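Local coordinates for oxidoreductase, 2OG-Fe oxygenase family protein, putative, expressed (Oryza sativa subsp. japonica, PDB 5XOI) that probably acts as an iron- and 2-oxoglutarate-dependent dioxygenase of the AlkB family, this chain being its oxygenase domain, here with manganese at the metal site, at residues A[9-20]-A[183-194]; A[93-104]-A[115-123]. All blocks are in the same frame, centred on the assembly; numbering follows the deposited sequence.

Contact 1. Residues A[9-20]-A[183-194]; sequences LRPGMVLLKKFL and ESGDVLIFGGKS
Antiparallel strands 13-16 and 187-190 pair within the larger sheet of the double-stranded beta-helix fold, Val14 with Ile189 and Leu16 with Val187 as hydrogen-bonded pairs, Met13 with Phe190 and Leu15 with Leu188 as non-hydrogen-bonded ones. On the Met13 face, the Met13 chain runs extended and sets CE 4.0 Å from Leu188 CD1, while the Phe190 ring turns from Met13 to the metal ligands His199 and Asp141. On the other face, Leu16 CD1 lies 4.1 Å from Ile189 CG1, under helix 87-106.

Both ends are tied by polar groups. Ser194 OG donates to Pro11 O (2.6 Å) and accepts from Arg10 NE (2.9 Å), whose guanidinium also pairs with Asp170. At the other end Asp186 OD2 takes Lys17 NZ on its syn side (2.6 Å) and Glu183 N from above the carboxylate plane, and OD1 takes Lys18 N on its anti side (2.9 Å). Bends at chi2 and chi3, both near -60°, fold the Lys17 chain back over this carboxylate, and NZ also meets Glu183 OE2 (2.8 Å). An asparagine in place of Asp186 would probably weaken the grip on Lys17 by removing the negative charge, leaving that ammonium to Glu183. With charge and backbone N-H groups converging on it, the Asp186 carboxylate is likely to stay ionised and to pin two turns together.

Contact 2. Residues A[93-104]-A[115-123]; sequences VKDAIQASNEFL and EELPPLSPD
Helix 87-106 is bound along one flank by the extended segment 115-123, which leads into strand 124-131, and Asn101 makes the central polar link with Leu117. The Asn101 amide grips the backbone of this one residue twice: OD1 accepts from Leu117 N (2.7 Å), the donor tilted 24° from the amide carbonyl plane, and ND2 donates to Leu117 O (3.0 Å), nearly in its own amide plane and on a lone pair of that carbonyl. With CG anti to its carbonyl carbon (chi1 -81°), the amide reaches across to the segment, and the paired bonds fix which way it is flipped.

A second polar link lies toward the N-terminal end of 93-104, where the Lys94 chain, bent at chi4, brings NZ to Leu120 O (2.9 Å) and, weakly, to Ser121 OG. At the other end two waters join backbone to backbone: one donates to Asn101 O and Glu115 O, the other donates to Leu104 O and accepts from Glu115 N.

Apolar side chains fill in between. Ile97 CD1 presses tightly on Leu120 CB (3.4 Å), the two side chains meeting at about a right angle. Val93 CG1 touches Leu120 CD2 (4.1 Å) and, sliding past in the opposite direction, Pro122 CG. Leu117 CD1 lies against Leu104 CD1 (4.1 Å) and Ser100 CB (3.8 Å), and its side chain continues onto Ile189. Leu120 also packs on Val156 of the main sheet.

Because the segment has no regular secondary structure, side chains and waters bind its backbone polar groups to the helix, though Pro118 O is buried without a partner; Leu117 and Leu120 anchor it through their contacts with the helix and the main sheet.

In the fold
Contact 1 is the more buried, a strand pairing in the main sheet whose Phe190 approaches the metal site; contact 2 lies farther from the chain's centre and has a more exposed margin of lysine, glutamate and water. They share one layer of packing: Ser100 of helix 87-106 sits on Val14, Leu16 and Ile189, making the helix a cover for the sheet face those residues form. Glu115 joins the two directly, its OE1 probably accepting a hydrogen bond from Gly12 N while OE2 bonds Tyr8. Regular backbone bonds, a salt-bridge network at one end and a serine hydroxyl at the other hold 9-20 to 183-194, whereas the Asn101 amide, the Lys94 ammonium, two waters and apolar packing join 93-104 to 115-123.

Contact 1. Residues A[9-20]-A[183-194]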
loop_
_atom_site.group_PDB
_atom_site.type_symbol
_atom_site.label_atom_id
_atom_site.label_comp_id
_atom_site.label_asym_id
_atom_site.label_seq_id
_atom_site.Cartn_x
_atom_site.Cartn_y
_atom_site.Cartn_z
ATOM N N LEU A 9 15.331 4.188 1.329
ATOM C CA LEU A 9 14.825 5.549 1.454
ATOM C C LEU A 9 15.108 6.165 2.815
ATOM O O LEU A 9 15.297 7.380 2.909
ATOM C CB LEU A 9 13.316 5.581 1.196
ATOM C CG LEU A 9 12.829 5.118 -0.179
ATOM C CD1 LEU A 9 11.376 5.520 -0.353
ATOM C CD2 LEU A 9 13.690 5.694 -1.285
ATOM N N ARG A 10 15.126 5.351 3.857
ATOM C CA ARG A 10 15.420 5.744 5.224
ATOM C C ARG A 10 15.357 4.475 6.063
ATOM O O ARG A 10 14.926 3.425 5.553
ATOM C CB ARG A 10 14.440 6.805 5.736
ATOM C CG ARG A 10 13.020 6.679 5.288
ATOM C CD ARG A 10 12.228 7.830 5.893
ATOM N NE ARG A 10 11.987 7.591 7.315
ATOM C CZ ARG A 10 11.590 8.523 8.176
ATOM N NH1 ARG A 10 11.381 9.768 7.759
ATOM N NH2 ARG A 10 11.401 8.207 9.451
ATOM N N PRO A 11 15.780 4.507 7.328
ATOM C CA PRO A 11 15.816 3.260 8.102
ATOM C C PRO A 11 14.467 2.547 8.125
ATOM O O PRO A 11 13.431 3.118 8.487
ATOM C CB PRO A 11 16.270 3.732 9.488
ATOM C CG PRO A 11 17.138 4.906 9.197
ATOM C CD PRO A 11 16.472 5.605 8.041
ATOM N N GLY A 12 14.478 1.293 7.676
ATOM C CA GLY A 12 13.273 0.489 7.614
ATOM C C GLY A 12 12.332 0.837 6.485
ATOM O O GLY A 12 11.164 0.444 6.527
ATOM N N MET A 13 12.805 1.552 5.461
ATOM C CA MET A 13 11.964 1.934 4.328
ATOM C C MET A 13 12.681 1.591 3.030
ATOM O O MET A 13 13.682 2.225 2.679
ATOM C CB MET A 13 11.614 3.421 4.381
ATOM C CG MET A 13 10.605 3.846 3.331
ATOM S SD MET A 13 10.101 5.540 3.622
ATOM C CE MET A 13 8.750 5.691 2.447
ATOM N N VAL A 14 12.152 0.604 2.315
ATOM C CA VAL A 14 12.773 0.048 1.123
ATOM C C VAL A 14 11.762 0.113 -0.011
ATOM O O VAL A 14 10.610 -0.299 0.157
ATOM C CB VAL A 14 13.230 -1.400 1.359
ATOM C CG1 VAL A 14 13.703 -2.040 0.060
ATOM C CG2 VAL A 14 14.335 -1.424 2.404
ATOM N N LEU A 15 12.199 0.613 -1.166
ATOM C CA LEU A 15 11.399 0.624 -2.384
ATOM C C LEU A 15 11.945 -0.436 -3.337
ATOM O O LEU A 15 13.122 -0.393 -3.717
ATOM C CB LEU A 15 11.428 2.005 -3.040
ATOM C CG LEU A 15 10.850 2.108 -4.453
ATOM C CD1 LEU A 15 9.359 1.752 -4.469
ATOM C CD2 LEU A 15 11.055 3.500 -4.981
ATOM N N LEU A 16 11.098 -1.391 -3.699
ATOM C CA LEU A 16 11.469 -2.489 -4.593
ATOM C C LEU A 16 10.934 -2.142 -5.983
ATOM O O LEU A 16 9.731 -2.260 -6.251
ATOM C CB LEU A 16 10.919 -3.817 -4.078
ATOM C CG LEU A 16 11.388 -4.272 -2.698
ATOM C CD1 LEU A 16 10.475 -3.699 -1.609
ATOM C CD2 LEU A 16 11.378 -5.783 -2.592
ATOM N N LYS A 17 11.825 -1.699 -6.866
ATOM C CA LYS A 17 11.393 -1.245 -8.186
ATOM C C LYS A 17 10.960 -2.424 -9.046
ATOM O O LYS A 17 11.683 -3.418 -9.163
ATOM C CB LYS A 17 12.518 -0.478 -8.888
ATOM C CG LYS A 17 12.928 0.815 -8.202
ATOM C CD LYS A 17 11.811 1.844 -8.187
ATOM C CE LYS A 17 11.379 2.223 -9.595
ATOM N NZ LYS A 17 10.224 3.187 -9.608
ATOM N N LYS A 18 9.785 -2.298 -9.671
ATOM C CA LYS A 18 9.294 -3.288 -10.639
ATOM C C LYS A 18 9.321 -4.703 -10.055
ATOM O O LYS A 18 9.661 -5.678 -10.731
ATOM C CB LYS A 18 10.096 -3.215 -11.942
ATOM C CG LYS A 18 10.016 -1.859 -12.655
ATOM C CD LYS A 18 8.571 -1.444 -12.912
ATOM C CE LYS A 18 8.473 0.002 -13.430
ATOM N NZ LYS A 18 7.161 0.298 -14.113
ATOM N N PHE A 19 8.988 -4.813 -8.768
ATOM C CA PHE A 19 9.066 -6.103 -8.088
ATOM C C PHE A 19 7.982 -7.066 -8.571
ATOM O O PHE A 19 8.226 -8.275 -8.685
ATOM C CB PHE A 19 8.963 -5.882 -6.577
ATOM C CG PHE A 19 9.246 -7.100 -5.756
ATOM C CD1 PHE A 19 10.542 -7.570 -5.613
ATOM C CD2 PHE A 19 8.216 -7.766 -5.104
ATOM C CE1 PHE A 19 10.811 -8.701 -4.837
ATOM C CE2 PHE A 19 8.471 -8.898 -4.328
ATOM C CZ PHE A 19 9.772 -9.363 -4.199
ATOM N N LEU A 20 6.782 -6.556 -8.858
ATOM C CA LEU A 20 5.671 -7.412 -9.276
ATOM C C LEU A 20 5.872 -7.933 -10.701
ATOM O O LEU A 20 6.043 -7.150 -11.639
ATOM C CB LEU A 20 4.354 -6.635 -9.185
ATOM C CG LEU A 20 3.993 -6.140 -7.783
ATOM C CD1 LEU A 20 2.689 -5.315 -7.792
ATOM C CD2 LEU A 20 3.860 -7.314 -6.835
ATOM N N GLU A 183 5.813 3.685 -9.318
ATOM C CA GLU A 183 5.427 3.294 -10.669
ATOM C C GLU A 183 4.807 1.907 -10.646
ATOM O O GLU A 183 4.959 1.159 -9.684
ATOM C CB GLU A 183 6.638 3.295 -11.611
ATOM C CG GLU A 183 7.441 4.578 -11.617
ATOM C CD GLU A 183 8.621 4.497 -12.567
ATOM O OE1 GLU A 183 8.550 5.077 -13.667
ATOM O OE2 GLU A 183 9.618 3.838 -12.216
ATOM N N SER A 184 4.113 1.562 -11.728
ATOM C CA SER A 184 3.440 0.265 -11.791
ATOM C C SER A 184 4.430 -0.878 -11.569
ATOM O O SER A 184 5.477 -0.948 -12.223
ATOM C CB SER A 184 2.738 0.095 -13.139
ATOM O OG SER A 184 1.808 -0.971 -13.083
ATOM N N GLY A 185 4.078 -1.780 -10.653
ATOM C CA GLY A 185 4.912 -2.889 -10.259
ATOM C C GLY A 185 5.779 -2.637 -9.046
ATOM O O GLY A 185 6.319 -3.597 -8.482
ATOM N N ASP A 186 5.936 -1.383 -8.626
ATOM C CA ASP A 186 6.764 -1.093 -7.459
ATOM C C ASP A 186 6.105 -1.611 -6.183
ATOM O O ASP A 186 4.876 -1.608 -6.037
ATOM C CB ASP A 186 7.014 0.405 -7.308
ATOM C CG ASP A 186 7.946 0.981 -8.381
ATOM O OD1 ASP A 186 8.503 0.216 -9.202
ATOM O OD2 ASP A 186 8.114 2.224 -8.391
ATOM N N VAL A 187 6.935 -2.065 -5.249
ATOM C CA VAL A 187 6.481 -2.418 -3.908
ATOM C C VAL A 187 7.272 -1.579 -2.924
ATOM O O VAL A 187 8.501 -1.524 -3.002
ATOM C CB VAL A 187 6.649 -3.918 -3.601
ATOM C CG1 VAL A 187 6.338 -4.195 -2.119
ATOM C CG2 VAL A 187 5.729 -4.731 -4.481
ATOM N N LEU A 188 6.568 -0.895 -2.032
ATOM C CA LEU A 188 7.183 -0.056 -1.011
ATOM C C LEU A 188 6.917 -0.683 0.350
ATOM O O LEU A 188 5.797 -1.126 0.617
ATOM C CB LEU A 188 6.602 1.362 -1.052
ATOM C CG LEU A 188 7.058 2.293 0.065
ATOM C CD1 LEU A 188 8.527 2.651 -0.122
ATOM C CD2 LEU A 188 6.202 3.557 0.076
ATOM N N ILE A 189 7.941 -0.738 1.202
ATOM C CA ILE A 189 7.804 -1.265 2.558
ATOM C C ILE A 189 8.285 -0.199 3.529
ATOM O O ILE A 189 9.367 0.354 3.342
ATOM C CB ILE A 189 8.608 -2.565 2.755
ATOM C CG1 ILE A 189 8.179 -3.619 1.734
ATOM C CG2 ILE A 189 8.395 -3.093 4.182
ATOM C CD1 ILE A 189 8.825 -4.965 1.932
ATOM N N PHE A 190 7.485 0.103 4.555
ATOM C CA PHE A 190 7.987 0.899 5.670
ATOM C C PHE A 190 7.653 0.223 6.998
ATOM O O PHE A 190 6.486 -0.064 7.291
ATOM C CB PHE A 190 7.513 2.374 5.633
ATOM C CG PHE A 190 6.025 2.613 5.375
ATOM C CD1 PHE A 190 5.504 2.602 4.082
ATOM C CD2 PHE A 190 5.186 3.002 6.417
ATOM C CE1 PHE A 190 4.158 2.891 3.843
ATOM C CE2 PHE A 190 3.845 3.294 6.190
ATOM C CZ PHE A 190 3.324 3.229 4.902
ATOM N N GLY A 191 8.689 -0.056 7.786
ATOM C CA GLY A 191 8.519 -0.637 9.104
ATOM C C GLY A 191 9.648 -0.194 10.012
ATOM O O GLY A 191 10.418 0.704 9.649
ATOM N N GLY A 192 9.754 -0.801 11.191
ATOM C CA GLY A 192 10.786 -0.369 12.113
ATOM C C GLY A 192 10.643 1.104 12.417
ATOM O O GLY A 192 9.536 1.621 12.629
ATOM N N LYS A 193 11.777 1.808 12.406
ATOM C CA LYS A 193 11.751 3.226 12.745
ATOM C C LYS A 193 10.972 4.069 11.744
ATOM O O LYS A 193 10.672 5.228 12.050
ATOM C CB LYS A 193 13.175 3.775 12.876
ATOM C CG LYS A 193 13.932 3.226 14.068
ATOM C CD LYS A 193 15.263 3.942 14.263
ATOM C CE LYS A 193 16.296 2.987 14.832
ATOM N NZ LYS A 193 15.655 2.052 15.801
ATOM N N SER A 194 10.623 3.534 10.570
ATOM C CA SER A 194 9.793 4.259 9.615
ATOM C C SER A 194 8.317 3.875 9.672
ATOM O O SER A 194 7.538 4.335 8.831
ATOM C CB SER A 194 10.315 4.051 8.189
ATOM O OG SER A 194 11.510 4.778 7.993
#

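Contact 2. Residues A[93-104]-A[115-123]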
loop_
_atom_site.group_PDB
_atom_site.type_symbol
_atom_site.label_atom_id
_atom_site.label_comp_id
_atom_site.label_asym_id
_atom_site.label_seq_id
_atom_site.Cartn_x
_atom_site.Cartn_y
_atom_site.Cartn_z
ATOM N N VAL A 93 3.816 -10.529 -0.627
ATOM C CA VAL A 93 4.198 -9.667 0.492
ATOM C C VAL A 93 5.401 -10.249 1.236
ATOM O O VAL A 93 6.370 -9.545 1.546
ATOM C CB VAL A 93 3.002 -9.467 1.443
ATOM C CG1 VAL A 93 3.472 -8.910 2.778
ATOM C CG2 VAL A 93 1.959 -8.521 0.809
ATOM N N LYS A 94 5.342 -11.537 1.546
ATOM C CA LYS A 94 6.437 -12.167 2.280
ATOM C C LYS A 94 7.714 -12.209 1.451
ATOM O O LYS A 94 8.819 -12.057 1.996
ATOM C CB LYS A 94 6.020 -13.572 2.714
ATOM C CG LYS A 94 5.089 -13.567 3.915
ATOM C CD LYS A 94 4.423 -14.914 4.110
ATOM C CE LYS A 94 3.133 -14.794 4.916
ATOM N NZ LYS A 94 3.400 -14.363 6.312
ATOM N N ASP A 95 7.589 -12.428 0.138
ATOM C CA ASP A 95 8.754 -12.369 -0.747
ATOM C C ASP A 95 9.374 -10.975 -0.749
ATOM O O ASP A 95 10.605 -10.830 -0.769
ATOM C CB ASP A 95 8.357 -12.758 -2.177
ATOM C CG ASP A 95 8.084 -14.249 -2.338
ATOM O OD1 ASP A 95 8.386 -15.034 -1.420
ATOM O OD2 ASP A 95 7.555 -14.631 -3.401
ATOM N N ALA A 96 8.533 -9.934 -0.752
ATOM C CA ALA A 96 9.038 -8.565 -0.747
ATOM C C ALA A 96 9.814 -8.267 0.528
ATOM O O ALA A 96 10.870 -7.624 0.489
ATOM C CB ALA A 96 7.875 -7.581 -0.910
ATOM N N ILE A 97 9.301 -8.729 1.669
ATOM C CA ILE A 97 10.014 -8.573 2.932
ATOM C C ILE A 97 11.327 -9.340 2.893
ATOM O O ILE A 97 12.377 -8.821 3.283
ATOM C CB ILE A 97 9.122 -9.022 4.101
ATOM C CG1 ILE A 97 7.915 -8.085 4.207
ATOM C CG2 ILE A 97 9.901 -8.996 5.403
ATOM C CD1 ILE A 97 6.878 -8.574 5.177
ATOM N N GLN A 98 11.284 -10.589 2.427
ATOM C CA GLN A 98 12.509 -11.377 2.327
ATOM C C GLN A 98 13.537 -10.687 1.436
ATOM O O GLN A 98 14.724 -10.610 1.777
ATOM C CB GLN A 98 12.187 -12.773 1.790
ATOM C CG GLN A 98 11.744 -13.770 2.844
ATOM C CD GLN A 98 11.782 -15.207 2.335
ATOM O OE1 GLN A 98 11.708 -15.455 1.129
ATOM N NE2 GLN A 98 11.922 -16.160 3.257
ATOM N N ALA A 99 13.100 -10.169 0.287
ATOM C CA ALA A 99 14.028 -9.482 -0.602
ATOM C C ALA A 99 14.574 -8.221 0.047
ATOM O O ALA A 99 15.768 -7.916 -0.074
ATOM C CB ALA A 99 13.346 -9.148 -1.933
ATOM N N SER A 100 13.714 -7.473 0.741
ATOM C CA SER A 100 14.174 -6.272 1.432
ATOM C C SER A 100 15.218 -6.607 2.492
ATOM O O SER A 100 16.232 -5.914 2.622
ATOM C CB SER A 100 12.988 -5.550 2.063
ATOM O OG SER A 100 12.119 -5.050 1.067
ATOM N N ASN A 101 14.966 -7.646 3.290
ATOM C CA ASN A 101 15.900 -7.966 4.360
ATOM C C ASN A 101 17.232 -8.444 3.814
ATOM O O ASN A 101 18.270 -8.194 4.426
ATOM C CB ASN A 101 15.287 -9.003 5.295
ATOM C CG ASN A 101 14.340 -8.368 6.289
ATOM O OD1 ASN A 101 14.362 -7.150 6.457
ATOM N ND2 ASN A 101 13.491 -9.173 6.930
ATOM N N GLU A 102 17.225 -9.113 2.664
ATOM C CA GLU A 102 18.481 -9.487 2.028
ATOM C C GLU A 102 19.231 -8.249 1.557
ATOM O O GLU A 102 20.450 -8.151 1.728
ATOM C CB GLU A 102 18.215 -10.438 0.860
ATOM C CG GLU A 102 19.469 -10.823 0.082
ATOM C CD GLU A 102 20.424 -11.664 0.900
ATOM O OE1 GLU A 102 19.982 -12.250 1.915
ATOM O OE2 GLU A 102 21.620 -11.738 0.521
ATOM N N PHE A 103 18.507 -7.293 0.971
ATOM C CA PHE A 103 19.107 -6.021 0.590
ATOM C C PHE A 103 19.711 -5.317 1.802
ATOM O O PHE A 103 20.854 -4.854 1.757
ATOM C CB PHE A 103 18.031 -5.167 -0.087
ATOM C CG PHE A 103 18.405 -3.736 -0.306
ATOM C CD1 PHE A 103 19.380 -3.393 -1.223
ATOM C CD2 PHE A 103 17.724 -2.723 0.354
ATOM C CE1 PHE A 103 19.705 -2.065 -1.456
ATOM C CE2 PHE A 103 18.044 -1.392 0.136
ATOM C CZ PHE A 103 19.041 -1.061 -0.775
ATOM N N LEU A 104 18.945 -5.217 2.898
ATOM C CA LEU A 104 19.446 -4.551 4.098
ATOM C C LEU A 104 20.636 -5.289 4.700
ATOM O O LEU A 104 21.538 -4.655 5.263
ATOM C CB LEU A 104 18.327 -4.420 5.138
ATOM C CG LEU A 104 17.124 -3.526 4.765
ATOM C CD1 LEU A 104 15.980 -3.769 5.714
ATOM C CD2 LEU A 104 17.505 -2.057 4.805
ATOM N N GLU A 115 20.269 -3.611 9.813
ATOM C CA GLU A 115 18.833 -3.376 9.764
ATOM C C GLU A 115 18.099 -4.629 9.304
ATOM O O GLU A 115 18.610 -5.425 8.514
ATOM C CB GLU A 115 18.491 -2.218 8.827
ATOM C CG GLU A 115 18.745 -0.839 9.394
ATOM C CD GLU A 115 18.245 0.254 8.462
ATOM O OE1 GLU A 115 17.140 0.096 7.893
ATOM O OE2 GLU A 115 18.956 1.261 8.284
ATOM N N GLU A 116 16.881 -4.786 9.802
ATOM C CA GLU A 116 16.070 -5.950 9.482
ATOM C C GLU A 116 14.611 -5.605 9.728
ATOM O O GLU A 116 14.259 -5.156 10.821
ATOM C CB GLU A 116 16.482 -7.148 10.335
ATOM C CG GLU A 116 15.984 -8.476 9.808
ATOM C CD GLU A 116 16.559 -9.648 10.596
ATOM O OE1 GLU A 116 16.955 -9.458 11.763
ATOM O OE2 GLU A 116 16.644 -10.755 10.033
ATOM N N LEU A 117 13.777 -5.818 8.720
ATOM C CA LEU A 117 12.345 -5.592 8.885
ATOM C C LEU A 117 11.696 -6.796 9.562
ATOM O O LEU A 117 12.012 -7.938 9.224
ATOM C CB LEU A 117 11.700 -5.366 7.528
ATOM C CG LEU A 117 11.987 -4.017 6.875
ATOM C CD1 LEU A 117 11.863 -4.158 5.368
ATOM C CD2 LEU A 117 11.044 -2.945 7.413
ATOM N N PRO A 118 10.783 -6.577 10.506
ATOM C CA PRO A 118 10.064 -7.700 11.120
ATOM C C PRO A 118 9.212 -8.419 10.090
ATOM O O PRO A 118 8.813 -7.829 9.071
ATOM C CB PRO A 118 9.189 -7.022 12.189
ATOM C CG PRO A 118 9.775 -5.654 12.379
ATOM C CD PRO A 118 10.363 -5.276 11.051
ATOM N N PRO A 119 8.899 -9.691 10.314
ATOM C CA PRO A 119 8.028 -10.406 9.376
ATOM C C PRO A 119 6.612 -9.853 9.424
ATOM O O PRO A 119 6.220 -9.133 10.344
ATOM C CB PRO A 119 8.075 -11.854 9.875
ATOM C CG PRO A 119 8.336 -11.708 11.336
ATOM C CD PRO A 119 9.256 -10.521 11.477
ATOM N N LEU A 120 5.837 -10.198 8.400
ATOM C CA LEU A 120 4.455 -9.745 8.340
ATOM C C LEU A 120 3.557 -10.901 7.941
ATOM O O LEU A 120 3.848 -11.621 6.982
ATOM C CB LEU A 120 4.279 -8.584 7.352
ATOM C CG LEU A 120 3.042 -7.711 7.510
ATOM C CD1 LEU A 120 3.112 -6.896 8.796
ATOM C CD2 LEU A 120 2.865 -6.794 6.270
ATOM N N SER A 121 2.465 -11.066 8.681
ATOM C CA SER A 121 1.376 -11.958 8.308
ATOM C C SER A 121 0.144 -11.074 8.167
ATOM O O SER A 121 -0.673 -10.978 9.093
ATOM C CB SER A 121 1.191 -13.064 9.342
ATOM O OG SER A 121 2.372 -13.846 9.418
ATOM N N PRO A 122 -0.010 -10.391 7.031
ATOM C CA PRO A 122 -1.049 -9.364 6.937
ATOM C C PRO A 122 -2.429 -9.980 7.025
ATOM O O PRO A 122 -2.716 -11.006 6.404
ATOM C CB PRO A 122 -0.807 -8.725 5.563
ATOM C CG PRO A 122 -0.108 -9.788 4.771
ATOM C CD PRO A 122 0.725 -10.569 5.765
ATOM N N ASP A 123 -3.276 -9.350 7.836
ATOM C CA ASP A 123 -4.694 -9.679 7.898
ATOM C C ASP A 123 -5.536 -8.487 7.471
ATOM O O ASP A 123 -6.767 -8.542 7.556
ATOM C CB ASP A 123 -5.096 -10.147 9.301
ATOM C CG ASP A 123 -4.629 -9.206 10.397
ATOM O OD1 ASP A 123 -4.202 -8.075 10.087
ATOM O OD2 ASP A 123 -4.705 -9.597 11.577
HETATM O O HOH W 1 18.216 -7.858 7.263
HETATM O O HOH W 2 21.656 -2.809 7.354
#